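Local coordinates for quinoline 2-oxidoreductase small subunit (Pseudomonas putida, PDB 1T3Q), which probably relays electrons through two [2Fe-2S] clusters between the molybdenum cofactor and FAD in the enzyme that hydroxylates quinoline at its 2-position, at residues L31-R36 against T44-E49; V39-T44 against I80-G85; Q50-S55 against G139-C144; T57-G62 against M114-R119. One frame throughout, in Å; residues are numbered along the deposited sequence.

Interaction 1 of 4, residues L31-R36 against T44-E49; sequences LADALR and TKIGCE. With FES (Fe2/s2 (inorganic) cluster), chain H.
Helix 31-39 of the plant-type ferredoxin domain meets the cluster-binding loop through Ala32, Asp33 and Arg36 against Thr44 and Ile46. Arg36 NH1 donates to Thr44 O at 2.9 Å, with an N-H...O angle of 156°. The carbonyl oxygen lies at the edge of the guanidinium and near its plane, although the donor stands 25° out of the carbonyl plane. The bend about CG-CD (chi3 48°) swings NE and the guanidinium round so that NH1 meets Thr44 O; CD itself lies 3.2 Å from that oxygen. The NH2 side holds a salt bridge to Asp36 of the large subunit, a carboxylate that also pairs with Lys45 NZ, itself hydrogen-bonded to Thr42 O. A leucine in place of Arg36 would probably leave Thr44 O without this donor and Asp36 of the large subunit without one of the two cations paired with it here.

Within the beta-grasp domain Ile46 is the wedge between helix and cluster. Its CG1 rests 4.0 Å from Ala32 CB, and its side chain crosses that of Asp33 at about a right angle, bringing CD1 to 3.0 Å from OD2, a tight approach. The other branch, CG2, faces S2 of the cluster at 3.9 Å. Two residues on, Cys48 SG binds FE1 at 2.4 Å. Asp33 and Glu49 approach each other without bonding, and both carboxylates are bridged to Lys2 of the medium subunit.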
loop_
_atom_site.group_PDB
_atom_site.type_symbol
_atom_site.label_atom_id
_atom_site.label_comp_id
_atom_site.label_asym_id
_atom_site.label_seq_id
_atom_site.Cartn_x
_atom_site.Cartn_y
_atom_site.Cartn_z
ATOM N N LEU A 31 21.820 -1.531 -17.028
ATOM C CA LEU A 31 22.104 -1.178 -15.642
ATOM C C LEU A 31 20.993 -0.403 -14.942
ATOM O O LEU A 31 20.725 -0.630 -13.757
ATOM C CB LEU A 31 23.422 -0.397 -15.576
ATOM C CG LEU A 31 23.948 -0.049 -14.181
ATOM C CD1 LEU A 31 23.994 -1.299 -13.314
ATOM C CD2 LEU A 31 25.329 0.576 -14.307
ATOM N N ALA A 32 20.343 0.507 -15.666
ATOM C CA ALA A 32 19.255 1.288 -15.085
ATOM C C ALA A 32 18.174 0.342 -14.561
ATOM O O ALA A 32 17.751 0.450 -13.414
ATOM C CB ALA A 32 18.670 2.244 -16.132
ATOM N N ASP A 33 17.732 -0.592 -15.400
ATOM C CA ASP A 33 16.711 -1.560 -14.985
ATOM C C ASP A 33 17.200 -2.459 -13.843
ATOM O O ASP A 33 16.440 -2.775 -12.929
ATOM C CB ASP A 33 16.286 -2.443 -16.170
ATOM C CG ASP A 33 15.204 -1.802 -17.037
ATOM O OD1 ASP A 33 14.851 -2.395 -18.083
ATOM O OD2 ASP A 33 14.701 -0.710 -16.685
ATOM N N ALA A 34 18.462 -2.881 -13.889
ATOM C CA ALA A 34 18.988 -3.750 -12.837
ATOM C C ALA A 34 19.000 -3.035 -11.491
ATOM O O ALA A 34 18.575 -3.598 -10.477
ATOM C CB ALA A 34 20.391 -4.234 -13.195
ATOM N N LEU A 35 19.486 -1.796 -11.479
ATOM C CA LEU A 35 19.526 -1.023 -10.243
ATOM C C LEU A 35 18.109 -0.880 -9.690
ATOM O O LEU A 35 17.858 -1.121 -8.514
ATOM C CB LEU A 35 20.118 0.371 -10.500
ATOM C CG LEU A 35 21.623 0.432 -10.798
ATOM C CD1 LEU A 35 22.013 1.825 -11.260
ATOM C CD2 LEU A 35 22.404 0.039 -9.546
ATOM N N ARG A 36 17.182 -0.509 -10.564
ATOM C CA ARG A 36 15.798 -0.305 -10.163
ATOM C C ARG A 36 15.042 -1.558 -9.746
ATOM O O ARG A 36 14.482 -1.617 -8.651
ATOM C CB ARG A 36 15.023 0.371 -11.300
ATOM C CG ARG A 36 15.538 1.751 -11.707
ATOM C CD ARG A 36 14.821 2.227 -12.968
ATOM N NE ARG A 36 13.376 2.041 -12.841
ATOM C CZ ARG A 36 12.586 2.790 -12.076
ATOM N NH1 ARG A 36 13.095 3.795 -11.370
ATOM N NH2 ARG A 36 11.289 2.512 -11.989
ATOM N N THR A 44 17.179 5.985 -9.639
ATOM C CA THR A 44 17.634 6.166 -11.017
ATOM C C THR A 44 16.391 6.053 -11.902
ATOM O O THR A 44 15.677 5.051 -11.846
ATOM C CB THR A 44 18.670 5.073 -11.401
ATOM O OG1 THR A 44 19.820 5.191 -10.546
ATOM C CG2 THR A 44 19.113 5.230 -12.849
ATOM N N LYS A 45 16.135 7.082 -12.704
ATOM C CA LYS A 45 14.951 7.114 -13.562
ATOM C C LYS A 45 15.249 6.884 -15.034
ATOM O O LYS A 45 16.353 7.147 -15.510
ATOM C CB LYS A 45 14.225 8.464 -13.417
ATOM C CG LYS A 45 13.907 8.897 -11.985
ATOM C CD LYS A 45 13.094 7.867 -11.209
ATOM C CE LYS A 45 12.707 8.404 -9.840
ATOM N NZ LYS A 45 12.156 7.351 -8.945
ATOM N N ILE A 46 14.233 6.416 -15.754
ATOM C CA ILE A 46 14.349 6.140 -17.178
ATOM C C ILE A 46 13.365 7.003 -17.962
ATOM O O ILE A 46 12.154 6.916 -17.751
ATOM C CB ILE A 46 14.038 4.657 -17.470
ATOM C CG1 ILE A 46 15.007 3.763 -16.693
ATOM C CG2 ILE A 46 14.139 4.393 -18.959
ATOM C CD1 ILE A 46 14.684 2.285 -16.795
ATOM N N GLY A 47 13.883 7.828 -18.866
ATOM C CA GLY A 47 13.016 8.684 -19.653
ATOM C C GLY A 47 13.079 8.488 -21.160
ATOM O O GLY A 47 12.239 9.034 -21.883
ATOM N N CYS A 48 14.057 7.728 -21.652
ATOM C CA CYS A 48 14.177 7.516 -23.095
ATOM C C CYS A 48 14.866 6.216 -23.506
ATOM O O CYS A 48 14.559 5.666 -24.562
ATOM C CB CYS A 48 14.925 8.685 -23.747
ATOM S SG CYS A 48 16.730 8.691 -23.445
ATOM N N GLU A 49 15.807 5.742 -22.688
ATOM C CA GLU A 49 16.555 4.517 -22.985
ATOM C C GLU A 49 17.340 4.608 -24.295
ATOM O O GLU A 49 17.623 3.593 -24.944
ATOM C CB GLU A 49 15.604 3.306 -23.008
ATOM C CG GLU A 49 15.125 2.909 -21.612
ATOM C CD GLU A 49 14.061 1.819 -21.599
ATOM O OE1 GLU A 49 14.306 0.758 -20.987
ATOM O OE2 GLU A 49 12.977 2.029 -22.186
HETATM FE FE1 FES H . 17.354 8.763 -21.115
HETATM FE FE2 FES H . 19.152 6.967 -20.139
HETATM S S1 FES H . 19.662 8.772 -21.172
HETATM S S2 FES H . 16.867 6.940 -19.930
#

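Interaction 2 of 4, residues V39-T44 against I80-G85; sequences VGLTGT and IETVEG
The carboxylate of Glu84 is bonded from opposite sides of its plane by Gly43 and Thr82, with Leu41 packed on the Thr82 side. Gly43 N donates to OE2 at 2.7 Å, arriving 35° out of the plane. From the other side Thr82 OG1 donates to OE1 at 2.8 Å, tilted by 40°, and here Leu41 brings CB to 3.4 Å from OE2 and lays CD2 against the carboxylate carbon. A bend at chi2 of Glu84 (93°) curls the acid back to meet the turn that follows helix 31-39.

Behind it Val83 CG1 packs on Gly43 CA at 3.7 Å; a side chain on that glycine would run into both this methyl and Glu84 OE2. Two waters add further links. One molecule donates to Leu41 O and to Glu84 OE1 and accepts from Thr44 OG1; a second donates to Thr44 OG1 and accepts from Val83 N at 2.9 Å. The contact thus ties the turn just after strand 79-81 of the beta-grasp sheet to the loop leading toward the first cluster. With a backbone amide, a hydroxyl and a water all pointing protons at it, the carboxylate is likely to stay ionised, its charge spread over neutral donors.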
loop_
_atom_site.group_PDB
_atom_site.type_symbol
_atom_site.label_atom_id
_atom_site.label_comp_id
_atom_site.label_asym_id
_atom_site.label_seq_id
_atom_site.Cartn_x
_atom_site.Cartn_y
_atom_site.Cartn_z
ATOM N N VAL A 39 18.242 -4.618 -7.813
ATOM C CA VAL A 39 18.838 -4.122 -6.578
ATOM C C VAL A 39 17.800 -3.389 -5.718
ATOM O O VAL A 39 17.924 -3.330 -4.493
ATOM C CB VAL A 39 20.026 -3.176 -6.880
ATOM C CG1 VAL A 39 20.748 -2.818 -5.590
ATOM C CG2 VAL A 39 20.988 -3.839 -7.860
ATOM N N GLY A 40 16.777 -2.832 -6.357
ATOM C CA GLY A 40 15.737 -2.142 -5.614
ATOM C C GLY A 40 15.996 -0.673 -5.325
ATOM O O GLY A 40 15.444 -0.125 -4.381
ATOM N N LEU A 41 16.841 -0.039 -6.127
ATOM C CA LEU A 41 17.147 1.372 -5.954
ATOM C C LEU A 41 16.475 2.112 -7.103
ATOM O O LEU A 41 17.068 2.311 -8.168
ATOM C CB LEU A 41 18.664 1.579 -5.983
ATOM C CG LEU A 41 19.426 0.878 -4.853
ATOM C CD1 LEU A 41 20.928 0.978 -5.098
ATOM C CD2 LEU A 41 19.050 1.518 -3.516
ATOM N N THR A 42 15.230 2.519 -6.885
ATOM C CA THR A 42 14.464 3.199 -7.921
ATOM C C THR A 42 14.746 4.686 -8.098
ATOM O O THR A 42 14.054 5.362 -8.859
ATOM C CB THR A 42 12.938 2.992 -7.705
ATOM O OG1 THR A 42 12.566 3.431 -6.392
ATOM C CG2 THR A 42 12.578 1.519 -7.852
ATOM N N GLY A 43 15.766 5.201 -7.416
ATOM C CA GLY A 43 16.094 6.607 -7.564
ATOM C C GLY A 43 16.531 6.940 -8.981
ATOM O O GLY A 43 16.296 8.043 -9.474
ATOM N N THR A 44 17.179 5.985 -9.639
ATOM C CA THR A 44 17.634 6.166 -11.017
ATOM C C THR A 44 16.391 6.053 -11.902
ATOM O O THR A 44 15.677 5.051 -11.846
ATOM C CB THR A 44 18.670 5.073 -11.401
ATOM O OG1 THR A 44 19.820 5.191 -10.546
ATOM C CG2 THR A 44 19.113 5.230 -12.849
ATOM N N ILE A 80 29.653 1.970 -8.156
ATOM C CA ILE A 80 28.504 2.757 -8.595
ATOM C C ILE A 80 27.913 3.647 -7.509
ATOM O O ILE A 80 27.791 3.242 -6.352
ATOM C CB ILE A 80 27.395 1.821 -9.110
ATOM C CG1 ILE A 80 27.904 1.045 -10.327
ATOM C CG2 ILE A 80 26.142 2.622 -9.437
ATOM C CD1 ILE A 80 26.974 -0.069 -10.780
ATOM N N GLU A 81 27.537 4.862 -7.901
ATOM C CA GLU A 81 26.933 5.819 -6.987
ATOM C C GLU A 81 25.598 6.285 -7.553
ATOM O O GLU A 81 25.556 6.894 -8.620
ATOM C CB GLU A 81 27.837 7.039 -6.806
ATOM C CG GLU A 81 29.073 6.802 -5.970
ATOM C CD GLU A 81 29.977 8.016 -5.966
ATOM O OE1 GLU A 81 30.766 8.174 -6.922
ATOM O OE2 GLU A 81 29.883 8.822 -5.017
ATOM N N THR A 82 24.510 5.990 -6.847
ATOM C CA THR A 82 23.188 6.426 -7.289
ATOM C C THR A 82 22.749 7.564 -6.367
ATOM O O THR A 82 23.394 7.834 -5.345
ATOM C CB THR A 82 22.149 5.288 -7.227
ATOM O OG1 THR A 82 21.945 4.889 -5.867
ATOM C CG2 THR A 82 22.627 4.086 -8.040
ATOM N N VAL A 83 21.659 8.233 -6.724
ATOM C CA VAL A 83 21.174 9.350 -5.926
ATOM C C VAL A 83 20.907 8.972 -4.467
ATOM O O VAL A 83 21.063 9.806 -3.572
ATOM C CB VAL A 83 19.890 9.954 -6.548
ATOM C CG1 VAL A 83 18.762 8.943 -6.502
ATOM C CG2 VAL A 83 19.505 11.228 -5.811
ATOM N N GLU A 84 20.523 7.723 -4.222
ATOM C CA GLU A 84 20.238 7.278 -2.858
ATOM C C GLU A 84 21.444 7.410 -1.928
ATOM O O GLU A 84 21.288 7.510 -0.708
ATOM C CB GLU A 84 19.774 5.817 -2.837
ATOM C CG GLU A 84 18.372 5.586 -3.372
ATOM C CD GLU A 84 18.341 5.252 -4.852
ATOM O OE1 GLU A 84 19.299 5.597 -5.576
ATOM O OE2 GLU A 84 17.337 4.652 -5.290
ATOM N N GLY A 85 22.641 7.401 -2.507
ATOM C CA GLY A 85 23.841 7.486 -1.695
ATOM C C GLY A 85 24.296 8.884 -1.333
ATOM O O GLY A 85 25.218 9.042 -0.533
HETATM O O HOH W 1 19.059 4.113 -8.126
HETATM O O HOH W 2 20.607 7.799 -9.397
#

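Interaction 3 of 4, residues Q50-S55 against G139-C144; sequences QGVCGS and GNLCRC. With FES (Fe2/s2 (inorganic) cluster), chain H; FES (Fe2/s2 (inorganic) cluster), chain G; FAD (flavin-adenine dinucleotide), chain R.
Gly139 begins the approach with its carbonyl oxygen, which lies 3.8 Å from Gly54 CA and accepts a bond from Arg66. The fit is close, for a side chain on Gly54 would collide with that oxygen. Asn140 points its CB away, yet its CA makes a C-H...O contact with Cys53 O at 3.5 Å, and its OD1 is bonded to Thr117. Leu141 makes the hydrogen bond of the contact: its N donates to Cys53 O at 2.9 Å in a nearly straight line (177°), the donor 19° out of the carbonyl plane. With CG beside the backbone N (chi1 -53°), its side chain turns back over the same residue, CD1 lying 3.6 Å from Cys53 CA and, at longer range, beside Val52 CG1.

These are two cluster-binding loops meeting, one from the plant-type ferredoxin domain and one from the helical [2Fe-2S] domain characteristic of molybdenum hydroxylases. Cys53 SG binds an iron of the first cluster at 2.3 Å, and Val52 CG2 touches the flavin methyl C7M at 3.7 Å. An alanine at Leu141 would keep the backbone bond but is likely to open a gap beside Cys53 and Val52, giving the cluster loop more play.

Cys142 SG then binds FE2 of the second cluster at 2.4 Å. Arg143 pairs with Glu693 of the large subunit, and Cys144 binds FE1 and touches the pterin cytosine dinucleotide.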
loop_
_atom_site.group_PDB
_atom_site.type_symbol
_atom_site.label_atom_id
_atom_site.label_comp_id
_atom_site.label_asym_id
_atom_site.label_seq_id
_atom_site.Cartn_x
_atom_site.Cartn_y
_atom_site.Cartn_z
ATOM N N GLN A 50 17.699 5.833 -24.672
ATOM C CA GLN A 50 18.460 6.091 -25.895
ATOM C C GLN A 50 19.694 6.945 -25.618
ATOM O O GLN A 50 20.393 7.350 -26.546
ATOM C CB GLN A 50 17.583 6.795 -26.935
ATOM C CG GLN A 50 16.610 5.880 -27.646
ATOM C CD GLN A 50 17.306 4.927 -28.605
ATOM O OE1 GLN A 50 17.929 5.352 -29.581
ATOM N NE2 GLN A 50 17.200 3.632 -28.330
ATOM N N GLY A 51 19.940 7.232 -24.343
ATOM C CA GLY A 51 21.099 8.022 -23.964
ATOM C C GLY A 51 20.952 9.525 -24.099
ATOM O O GLY A 51 21.880 10.267 -23.779
ATOM N N VAL A 52 19.784 9.984 -24.545
ATOM C CA VAL A 52 19.561 11.409 -24.750
ATOM C C VAL A 52 19.114 12.259 -23.555
ATOM O O VAL A 52 19.690 13.321 -23.304
ATOM C CB VAL A 52 18.533 11.650 -25.896
ATOM C CG1 VAL A 52 18.336 13.149 -26.113
ATOM C CG2 VAL A 52 19.011 10.985 -27.188
ATOM N N CYS A 53 18.107 11.807 -22.814
ATOM C CA CYS A 53 17.582 12.623 -21.721
ATOM C C CYS A 53 18.460 12.806 -20.493
ATOM O O CYS A 53 18.378 13.840 -19.829
ATOM C CB CYS A 53 16.205 12.119 -21.296
ATOM S SG CYS A 53 16.199 10.635 -20.330
ATOM N N GLY A 54 19.285 11.811 -20.187
ATOM C CA GLY A 54 20.170 11.924 -19.038
ATOM C C GLY A 54 19.545 11.614 -17.691
ATOM O O GLY A 54 20.219 11.696 -16.666
ATOM N N SER A 55 18.268 11.239 -17.673
ATOM C CA SER A 55 17.591 10.942 -16.412
ATOM C C SER A 55 18.159 9.745 -15.651
ATOM O O SER A 55 17.963 9.636 -14.442
ATOM C CB SER A 55 16.094 10.699 -16.649
ATOM O OG SER A 55 15.888 9.436 -17.255
ATOM N N GLY A 139 23.460 18.053 -21.386
ATOM C CA GLY A 139 23.098 16.681 -21.692
ATOM C C GLY A 139 22.040 16.129 -20.750
ATOM O O GLY A 139 21.726 14.938 -20.786
ATOM N N ASN A 140 21.498 16.988 -19.889
ATOM C CA ASN A 140 20.456 16.577 -18.952
ATOM C C ASN A 140 19.196 17.387 -19.245
ATOM O O ASN A 140 19.183 18.610 -19.100
ATOM C CB ASN A 140 20.895 16.809 -17.503
ATOM C CG ASN A 140 21.929 15.798 -17.036
ATOM O OD1 ASN A 140 23.125 15.948 -17.290
ATOM N ND2 ASN A 140 21.467 14.756 -16.357
ATOM N N LEU A 141 18.139 16.699 -19.659
ATOM C CA LEU A 141 16.894 17.372 -19.997
ATOM C C LEU A 141 15.916 17.523 -18.843
ATOM O O LEU A 141 15.731 16.612 -18.034
ATOM C CB LEU A 141 16.202 16.631 -21.146
ATOM C CG LEU A 141 17.075 16.407 -22.386
ATOM C CD1 LEU A 141 16.309 15.590 -23.423
ATOM C CD2 LEU A 141 17.502 17.739 -22.956
ATOM N N CYS A 142 15.292 18.696 -18.778
ATOM C CA CYS A 142 14.289 18.996 -17.767
ATOM C C CYS A 142 13.147 19.667 -18.523
ATOM O O CYS A 142 13.368 20.606 -19.284
ATOM C CB CYS A 142 14.833 19.958 -16.711
ATOM S SG CYS A 142 13.606 20.428 -15.472
ATOM N N ARG A 143 11.935 19.168 -18.319
ATOM C CA ARG A 143 10.762 19.709 -18.996
ATOM C C ARG A 143 9.953 20.663 -18.118
ATOM O O ARG A 143 9.038 21.332 -18.606
ATOM C CB ARG A 143 9.864 18.550 -19.446
ATOM C CG ARG A 143 8.686 18.946 -20.323
ATOM C CD ARG A 143 9.153 19.688 -21.560
ATOM N NE ARG A 143 8.321 19.384 -22.725
ATOM C CZ ARG A 143 8.477 19.946 -23.919
ATOM N NH1 ARG A 143 7.685 19.597 -24.924
ATOM N NH2 ARG A 143 9.416 20.865 -24.112
ATOM N N CYS A 144 10.303 20.736 -16.837
ATOM C CA CYS A 144 9.573 21.561 -15.873
ATOM C C CYS A 144 10.084 22.939 -15.491
ATOM O O CYS A 144 9.314 23.898 -15.433
ATOM C CB CYS A 144 9.436 20.825 -14.532
ATOM S SG CYS A 144 8.535 19.290 -14.508
HETATM FE FE1 FES H . 17.354 8.763 -21.115
HETATM FE FE2 FES H . 19.152 6.967 -20.139
HETATM S S1 FES H . 19.662 8.772 -21.172
HETATM S S2 FES H . 16.867 6.940 -19.930
HETATM FE FE1 FES G . 10.387 17.769 -14.003
HETATM FE FE2 FES G . 13.006 18.355 -14.367
HETATM S S1 FES G . 11.873 18.754 -12.539
HETATM S S2 FES G . 11.651 17.216 -15.709
HETATM P PA FAD R . 29.628 0.419 -29.378
HETATM O O1A FAD R . 28.299 1.088 -29.387
HETATM O O2A FAD R . 29.849 -0.580 -28.514
HETATM O O5B FAD R . 29.536 -0.225 -30.750
HETATM C C5B FAD R . 29.766 0.449 -32.029
HETATM C C4B FAD R . 29.716 -0.625 -33.197
HETATM O O4B FAD R . 31.127 -0.955 -33.507
HETATM C C3B FAD R . 29.024 -2.012 -32.966
HETATM O O3B FAD R . 28.458 -2.512 -34.141
HETATM C C2B FAD R . 30.201 -2.870 -32.410
HETATM O O2B FAD R . 30.029 -4.242 -32.662
HETATM C C1B FAD R . 31.355 -2.380 -33.233
HETATM N N9A FAD R . 32.649 -2.373 -32.550
HETATM C C8A FAD R . 32.986 -1.679 -31.406
HETATM N N7A FAD R . 34.293 -1.696 -31.152
HETATM C C5A FAD R . 34.836 -2.451 -32.165
HETATM C C6A FAD R . 36.246 -2.838 -32.491
HETATM N N6A FAD R . 37.286 -2.520 -31.761
HETATM N N1A FAD R . 36.390 -3.612 -33.636
HETATM C C2A FAD R . 35.323 -3.976 -34.428
HETATM N N3A FAD R . 34.010 -3.676 -34.207
HETATM C C4A FAD R . 33.806 -2.959 -33.033
HETATM N N1 FAD R . 29.043 10.189 -31.997
HETATM C C2 FAD R . 29.606 11.181 -32.693
HETATM O O2 FAD R . 30.407 10.972 -33.569
HETATM N N3 FAD R . 29.145 12.535 -32.573
HETATM C C4 FAD R . 28.037 12.869 -31.798
HETATM O O4 FAD R . 27.667 14.021 -31.764
HETATM C C4X FAD R . 27.358 11.778 -31.091
HETATM N N5 FAD R . 26.256 12.032 -30.311
HETATM C C5X FAD R . 25.715 10.990 -29.581
HETATM C C6 FAD R . 24.564 11.272 -28.777
HETATM C C7 FAD R . 23.955 10.284 -28.004
HETATM C C7M FAD R . 22.721 10.629 -27.199
HETATM C C8 FAD R . 24.516 8.911 -27.986
HETATM C C8M FAD R . 23.911 7.794 -27.170
HETATM C C9 FAD R . 25.671 8.621 -28.760
HETATM C C9A FAD R . 26.268 9.640 -29.569
HETATM N N10 FAD R . 27.443 9.423 -30.417
HETATM C C10 FAD R . 27.958 10.424 -31.184
HETATM C "C1'" FAD R . 27.948 8.032 -30.568
HETATM C "C2'" FAD R . 29.236 7.756 -29.739
HETATM O "O2'" FAD R . 30.350 8.407 -30.358
HETATM C "C3'" FAD R . 29.399 6.234 -29.715
HETATM O "O3'" FAD R . 30.111 5.931 -28.507
HETATM C "C4'" FAD R . 30.189 5.676 -30.929
HETATM O "O4'" FAD R . 29.541 5.999 -32.163
HETATM C "C5'" FAD R . 30.232 4.183 -30.767
HETATM O "O5'" FAD R . 31.424 3.792 -29.851
HETATM P P FAD R . 31.201 2.780 -28.759
HETATM O O1P FAD R . 32.574 2.590 -28.105
HETATM O O2P FAD R . 30.141 3.095 -27.920
HETATM O O3P FAD R . 30.850 1.506 -29.408
HETATM O O HOH W 3 16.581 14.154 -17.485
#

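Interaction 4 of 4, residues T57-G62 against M114-R119; sequences TILIDG and MLATAR
Ala116 turns its CB toward strand 57-60, where the methyl settles 3.4 Å from Thr57 O and 3.8 Å from Thr57 CG2. The small side chain lets the two backbones come near, the local axes of strand and helix passing 7.0 Å apart with an angle of 43° between their directions.

On one flank Thr57 and Thr117 meet obliquely, methyl against hydroxyl. With CG2 of Thr57 anti to the backbone N, that methyl faces the helix at 3.9 Å from Thr117 OG1, while the two hydroxyls bond elsewhere, Thr57 OG1 to Gly54 O and Thr117 OG1 to Asn140.

On the other flank Leu59 forks between two partners. Its CD2 lies 3.7 Å from Ala116 O, and CD1 sits over a face of the Arg119 guanidinium, 3.6 Å from NH2. Arg119 bends at chi3 (65°) as it reaches back, and its NH2 is salt-bridged to Glu81 on the neighbouring strand. No hydrogen bond crosses between 57-62 and 114-119; methyls resting on backbone carbonyls, on each other and on one guanidinium face make the join. Such an interface, helix 111-124 laid on the sheet, is where the plant-type ferredoxin (beta-grasp) domain meets the helical domain in the iron-sulfur part of molybdenum hydroxylases.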
loop_
_atom_site.group_PDB
_atom_site.type_symbol
_atom_site.label_atom_id
_atom_site.label_comp_id
_atom_site.label_asym_id
_atom_site.label_seq_id
_atom_site.Cartn_x
_atom_site.Cartn_y
_atom_site.Cartn_z
ATOM N N THR A 57 21.380 9.050 -15.559
ATOM C CA THR A 57 22.792 9.318 -15.315
ATOM C C THR A 57 23.216 8.988 -13.891
ATOM O O THR A 57 22.596 9.440 -12.926
ATOM C CB THR A 57 23.128 10.795 -15.618
ATOM O OG1 THR A 57 22.766 11.096 -16.975
ATOM C CG2 THR A 57 24.632 11.057 -15.439
ATOM N N ILE A 58 24.269 8.183 -13.765
ATOM C CA ILE A 58 24.808 7.806 -12.462
ATOM C C ILE A 58 26.325 7.925 -12.543
ATOM O O ILE A 58 26.869 8.201 -13.604
ATOM C CB ILE A 58 24.450 6.351 -12.087
ATOM C CG1 ILE A 58 25.004 5.387 -13.140
ATOM C CG2 ILE A 58 22.937 6.204 -11.941
ATOM C CD1 ILE A 58 24.770 3.925 -12.820
ATOM N N LEU A 59 27.011 7.738 -11.425
ATOM C CA LEU A 59 28.468 7.815 -11.453
ATOM C C LEU A 59 29.037 6.409 -11.335
ATOM O O LEU A 59 28.669 5.650 -10.433
ATOM C CB LEU A 59 28.999 8.679 -10.304
ATOM C CG LEU A 59 28.548 10.143 -10.242
ATOM C CD1 LEU A 59 29.185 10.823 -9.030
ATOM C CD2 LEU A 59 28.949 10.864 -11.510
ATOM N N ILE A 60 29.914 6.060 -12.268
ATOM C CA ILE A 60 30.573 4.764 -12.264
ATOM C C ILE A 60 32.065 5.069 -12.146
ATOM O O ILE A 60 32.663 5.692 -13.032
ATOM C CB ILE A 60 30.258 3.969 -13.548
ATOM C CG1 ILE A 60 28.755 3.655 -13.586
ATOM C CG2 ILE A 60 31.062 2.674 -13.577
ATOM C CD1 ILE A 60 28.321 2.763 -14.732
ATOM N N ASP A 61 32.645 4.648 -11.028
ATOM C CA ASP A 61 34.048 4.906 -10.737
ATOM C C ASP A 61 34.291 6.406 -10.812
ATOM O O ASP A 61 35.292 6.867 -11.357
ATOM C CB ASP A 61 34.954 4.152 -11.709
ATOM C CG ASP A 61 34.785 2.653 -11.601
ATOM O OD1 ASP A 61 34.589 2.159 -10.469
ATOM O OD2 ASP A 61 34.851 1.964 -12.639
ATOM N N GLY A 62 33.333 7.158 -10.274
ATOM C CA GLY A 62 33.422 8.607 -10.244
ATOM C C GLY A 62 33.041 9.370 -11.497
ATOM O O GLY A 62 32.988 10.600 -11.471
ATOM N N MET A 114 20.409 15.056 -12.859
ATOM C CA MET A 114 20.966 16.396 -12.714
ATOM C C MET A 114 22.062 16.390 -11.652
ATOM O O MET A 114 23.147 16.922 -11.866
ATOM C CB MET A 114 19.880 17.391 -12.289
ATOM C CG MET A 114 18.888 17.762 -13.376
ATOM S SD MET A 114 19.670 18.669 -14.704
ATOM C CE MET A 114 18.329 18.621 -15.952
ATOM N N LEU A 115 21.764 15.783 -10.508
ATOM C CA LEU A 115 22.711 15.714 -9.398
ATOM C C LEU A 115 24.006 14.986 -9.756
ATOM O O LEU A 115 25.099 15.410 -9.355
ATOM C CB LEU A 115 22.049 15.047 -8.186
ATOM C CG LEU A 115 20.921 15.850 -7.522
ATOM C CD1 LEU A 115 20.164 14.974 -6.537
ATOM C CD2 LEU A 115 21.501 17.070 -6.820
ATOM N N ALA A 116 23.884 13.896 -10.513
ATOM C CA ALA A 116 25.051 13.122 -10.923
ATOM C C ALA A 116 25.987 13.999 -11.756
ATOM O O ALA A 116 27.185 14.100 -11.474
ATOM C CB ALA A 116 24.610 11.888 -11.734
ATOM N N THR A 117 25.441 14.650 -12.775
ATOM C CA THR A 117 26.257 15.504 -13.624
ATOM C C THR A 117 26.821 16.680 -12.824
ATOM O O THR A 117 27.995 17.026 -12.967
ATOM C CB THR A 117 25.453 16.037 -14.830
ATOM O OG1 THR A 117 24.974 14.931 -15.607
ATOM C CG2 THR A 117 26.337 16.909 -15.718
ATOM N N ALA A 118 25.996 17.280 -11.972
ATOM C CA ALA A 118 26.451 18.416 -11.172
ATOM C C ALA A 118 27.618 18.025 -10.262
ATOM O O ALA A 118 28.590 18.778 -10.131
ATOM C CB ALA A 118 25.306 18.972 -10.345
ATOM N N ARG A 119 27.530 16.855 -9.637
ATOM C CA ARG A 119 28.604 16.404 -8.755
ATOM C C ARG A 119 29.905 16.305 -9.538
ATOM O O ARG A 119 30.959 16.741 -9.074
ATOM C CB ARG A 119 28.280 15.040 -8.141
ATOM C CG ARG A 119 27.149 15.035 -7.133
ATOM C CD ARG A 119 27.116 13.697 -6.412
ATOM N NE ARG A 119 28.325 13.505 -5.616
ATOM C CZ ARG A 119 28.793 12.324 -5.220
ATOM N NH1 ARG A 119 29.899 12.265 -4.496
ATOM N NH2 ARG A 119 28.164 11.205 -5.557
#

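How the interactions relate
Interactions 1 and 2 lie within the first iron-sulfur domain, while 3 and 4 join it to the second. The first two share Thr44, their centres about 10 Å apart, and are stitched by Leu41 N bonding to Leu35 O at 2.8 Å. Interactions 1 and 3 hold the first cluster from two parts of one loop, Cys48 and Cys53 both binding its FE1. Interaction 2 reaches interaction 4 through the sheet and through Glu81 OE2, 3.0 Å from Arg119 NH2. Interaction 4 meets interaction 3 where Thr117 OG1 lies 2.7 Å from Asn140 OD1. Interaction 3 spans both clusters, with FAD beside one and the pterin cofactor beside the other, consistent with electrons passing from molybdenum to flavin.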